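Local structure of penicillin-binding protein PbpB (Mycobacterium tuberculosis, 6KGT) at residues 304-309 with 323-328. The protein synthesises cross-linked peptidoglycan for the mycobacterial cell wall from lipid intermediates and binds penicillins at its transpeptidase domain. Numbering follows the deposited sequence.
With SFR ((2R)-2-[(1S,2R)-1-carboxy-2-hydroxypropyl]-5-[(2R)-oxolan-2-yl]-2,3-dihydro-1,3-thiazole-4-carboxylic acid), chain B.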
loop_
_atom_site.group_PDB
_atom_site.type_symbol
_atom_site.label_atom_id
_atom_site.label_comp_id
_atom_site.label_asym_id
_atom_site.label_seq_id
_atom_site.Cartn_x
_atom_site.Cartn_y
_atom_site.Cartn_z
ATOM N N VAL A 304 -18.679 -3.641 21.377
ATOM C CA VAL A 304 -17.814 -2.767 20.592
ATOM C C VAL A 304 -18.242 -1.323 20.817
ATOM O O VAL A 304 -19.432 -0.992 20.730
ATOM C CB VAL A 304 -17.847 -3.121 19.094
ATOM C CG1 VAL A 304 -16.691 -2.432 18.358
ATOM C CG2 VAL A 304 -17.795 -4.621 18.916
ATOM N N HIS A 305 -17.265 -0.472 21.091
ATOM C CA HIS A 305 -17.444 0.933 21.396
ATOM C C HIS A 305 -16.856 1.771 20.267
ATOM O O HIS A 305 -15.948 1.332 19.562
ATOM C CB HIS A 305 -16.768 1.296 22.735
ATOM C CG HIS A 305 -15.322 0.865 22.857
ATOM N ND1 HIS A 305 -14.827 -0.310 22.320
ATOM C CD2 HIS A 305 -14.271 1.456 23.479
ATOM C CE1 HIS A 305 -13.539 -0.418 22.599
ATOM N NE2 HIS A 305 -13.178 0.640 23.303
ATOM N N ASP A 306 -17.392 2.972 20.084
ATOM C CA ASP A 306 -16.724 3.950 19.253
ATOM C C ASP A 306 -15.602 4.606 20.052
ATOM O O ASP A 306 -15.673 4.711 21.280
ATOM C CB ASP A 306 -17.718 4.999 18.741
ATOM C CG ASP A 306 -18.577 4.483 17.590
ATOM O OD1 ASP A 306 -18.342 3.336 17.148
ATOM O OD2 ASP A 306 -19.467 5.225 17.120
ATOM N N ALA A 307 -14.555 5.048 19.343
ATOM C CA ALA A 307 -13.360 5.605 19.979
ATOM C C ALA A 307 -13.622 6.923 20.707
ATOM O O ALA A 307 -12.693 7.547 21.239
ATOM C CB ALA A 307 -12.258 5.809 18.940
ATOM N N TRP A 308 -14.875 7.369 20.712
ATOM C CA TRP A 308 -15.313 8.516 21.491
ATOM C C TRP A 308 -16.652 8.139 22.094
ATOM O O TRP A 308 -17.405 7.370 21.498
ATOM C CB TRP A 308 -15.424 9.800 20.635
ATOM C CG TRP A 308 -16.449 9.741 19.474
ATOM C CD1 TRP A 308 -17.652 10.390 19.415
ATOM C CD2 TRP A 308 -16.326 9.020 18.226
ATOM N NE1 TRP A 308 -18.290 10.109 18.226
ATOM C CE2 TRP A 308 -17.501 9.273 17.479
ATOM C CE3 TRP A 308 -15.349 8.178 17.677
ATOM C CZ2 TRP A 308 -17.721 8.716 16.207
ATOM C CZ3 TRP A 308 -15.570 7.625 16.412
ATOM C CH2 TRP A 308 -16.744 7.898 15.696
ATOM N N GLU A 309 -16.933 8.630 23.295
ATOM C CA GLU A 309 -18.237 8.368 23.892
ATOM C C GLU A 309 -19.280 9.296 23.277
ATOM O O GLU A 309 -19.004 10.468 22.989
ATOM C CB GLU A 309 -18.189 8.526 25.421
ATOM C CG GLU A 309 -17.552 7.324 26.182
ATOM C CD GLU A 309 -18.488 6.116 26.369
ATOM O OE1 GLU A 309 -18.044 4.958 26.158
ATOM O OE2 GLU A 309 -19.665 6.319 26.747
ATOM N N LYS A 323 -16.338 9.757 9.986
ATOM C CA LYS A 323 -15.964 9.842 11.394
ATOM C C LYS A 323 -15.374 8.546 11.931
ATOM O O LYS A 323 -14.848 8.537 13.050
ATOM C CB LYS A 323 -17.179 10.260 12.239
ATOM C CG LYS A 323 -17.426 11.759 12.161
ATOM C CD LYS A 323 -18.756 12.159 12.714
ATOM C CE LYS A 323 -19.092 13.590 12.299
ATOM N NZ LYS A 323 -17.990 14.584 12.559
ATOM N N SER A 324 -15.420 7.479 11.144
ATOM C CA SER A 324 -14.907 6.160 11.502
ATOM C C SER A 324 -15.586 5.617 12.771
ATOM O O SER A 324 -14.948 5.270 13.765
ATOM C CB SER A 324 -13.387 6.185 11.632
ATOM O OG SER A 324 -12.872 4.896 11.361
ATOM N N SER A 325 -16.914 5.528 12.698
ATOM C CA SER A 325 -17.720 4.925 13.753
ATOM C C SER A 325 -17.682 3.400 13.629
ATOM O O SER A 325 -18.135 2.855 12.623
ATOM C CB SER A 325 -19.150 5.455 13.658
ATOM O OG SER A 325 -20.048 4.706 14.436
ATOM N N ASN A 326 -17.109 2.722 14.633
ATOM C CA ASN A 326 -17.144 1.260 14.681
ATOM C C ASN A 326 -18.576 0.742 14.714
ATOM O O ASN A 326 -18.938 -0.161 13.949
ATOM C CB ASN A 326 -16.377 0.753 15.908
ATOM C CG ASN A 326 -14.881 0.959 15.780
ATOM O OD1 ASN A 326 -14.375 1.160 14.671
ATOM N ND2 ASN A 326 -14.166 0.933 16.916
ATOM N N VAL A 327 -19.402 1.305 15.607
ATOM C CA VAL A 327 -20.798 0.880 15.737
ATOM C C VAL A 327 -21.518 1.036 14.405
ATOM O O VAL A 327 -22.154 0.096 13.905
ATOM C CB VAL A 327 -21.492 1.674 16.864
ATOM C CG1 VAL A 327 -22.970 1.293 16.999
ATOM C CG2 VAL A 327 -20.743 1.471 18.197
ATOM N N GLY A 328 -21.404 2.221 13.793
ATOM C CA GLY A 328 -22.005 2.422 12.482
ATOM C C GLY A 328 -21.536 1.394 11.470
ATOM O O GLY A 328 -22.338 0.844 10.704
HETATM C C7 SFR B . -10.132 2.523 13.021
HETATM C C6 SFR B . -10.623 2.975 14.427
HETATM N N4 SFR B . -10.473 5.074 13.175
HETATM C C5 SFR B . -11.327 4.208 14.231
HETATM C C3 SFR B . -9.920 6.282 13.921
HETATM C C2 SFR B . -10.357 6.322 15.417
HETATM S S1 SFR B . -11.265 5.137 15.692
HETATM C C31 SFR B . -9.145 7.309 13.104
HETATM O O71 SFR B . -8.891 2.470 12.820
HETATM C C61 SFR B . -11.531 1.884 15.070
HETATM O O62 SFR B . -11.861 2.269 16.365
HETATM C C62 SFR B . -10.852 0.524 15.114
HETATM C C14 SFR B . -10.662 7.535 16.300
HETATM C C15 SFR B . -9.664 7.895 17.080
HETATM C C16 SFR B . -10.310 9.177 17.831
HETATM C C17 SFR B . -11.066 9.825 16.892
HETATM O O18 SFR B . -11.100 8.921 15.651
HETATM O O32 SFR B . -8.154 7.948 13.552
HETATM O O31 SFR B . -9.515 7.488 11.920
HETATM O O HOH W 1 -15.096 4.299 16.381
#
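The carboxylate of Asp306 is gripped at both oxygens by the start of helix 326-336, N-cap included. Asp306 OD1 takes a nearly straight bond (175°) on its syn lone pair from Val327 N, 2.8 Å away, while Ser325 OG donates to Asp306 OD2 at 2.8 Å, also on the syn side but 24° out of the carboxylate plane. With CG anti to the carbonyl carbon and beside its own backbone N (chi1 -77°), Asp306 reaches an N-terminal helix end, where a negative group suits the N-H of the first turn and, probably, the helix dipole. His310 holds OD2 as well. Ser325 suits the N-cap because its OG can give a proton to Asp306 and still accept the capping bond from Gly328 N, at 2.9 Å. Just before it, Ser324 has positive phi and closes helix 317-323 with a Schellman motif, so the chain turns sharply between two helices. The turn carries the Ser-Xaa-Asn motif of penicillin-recognising transpeptidases, here Ser324 and Asn326, beside Ser269, the probable acyl-ester serine. Ser324 OG bonds to Lys475 and Lys272 and lies 3.0 Å from N4 of the bound SFR. The amide of Asn326 serves the ligand and the neighbouring strand together: ND2 donates to SFR O62 at 2.7 Å and to His305 O at 3.2 Å, the latter in the carbonyl plane, and OD1 accepts from Lys272. A water joins the segments too, accepting from Ala307 N and Asn326 N and donating to Ser324 O. Trp308 brings its six-membered ring alongside the turn, CZ3 3.6 Å from Ser324 O near the ring plane; Asp306 CB lies over one face, offset toward the rim, and NE1 bonds to Tyr315. On strand 302-305, branched Val304 sets CG1 against Asn326 CB, the side chains crossing at about a right angle.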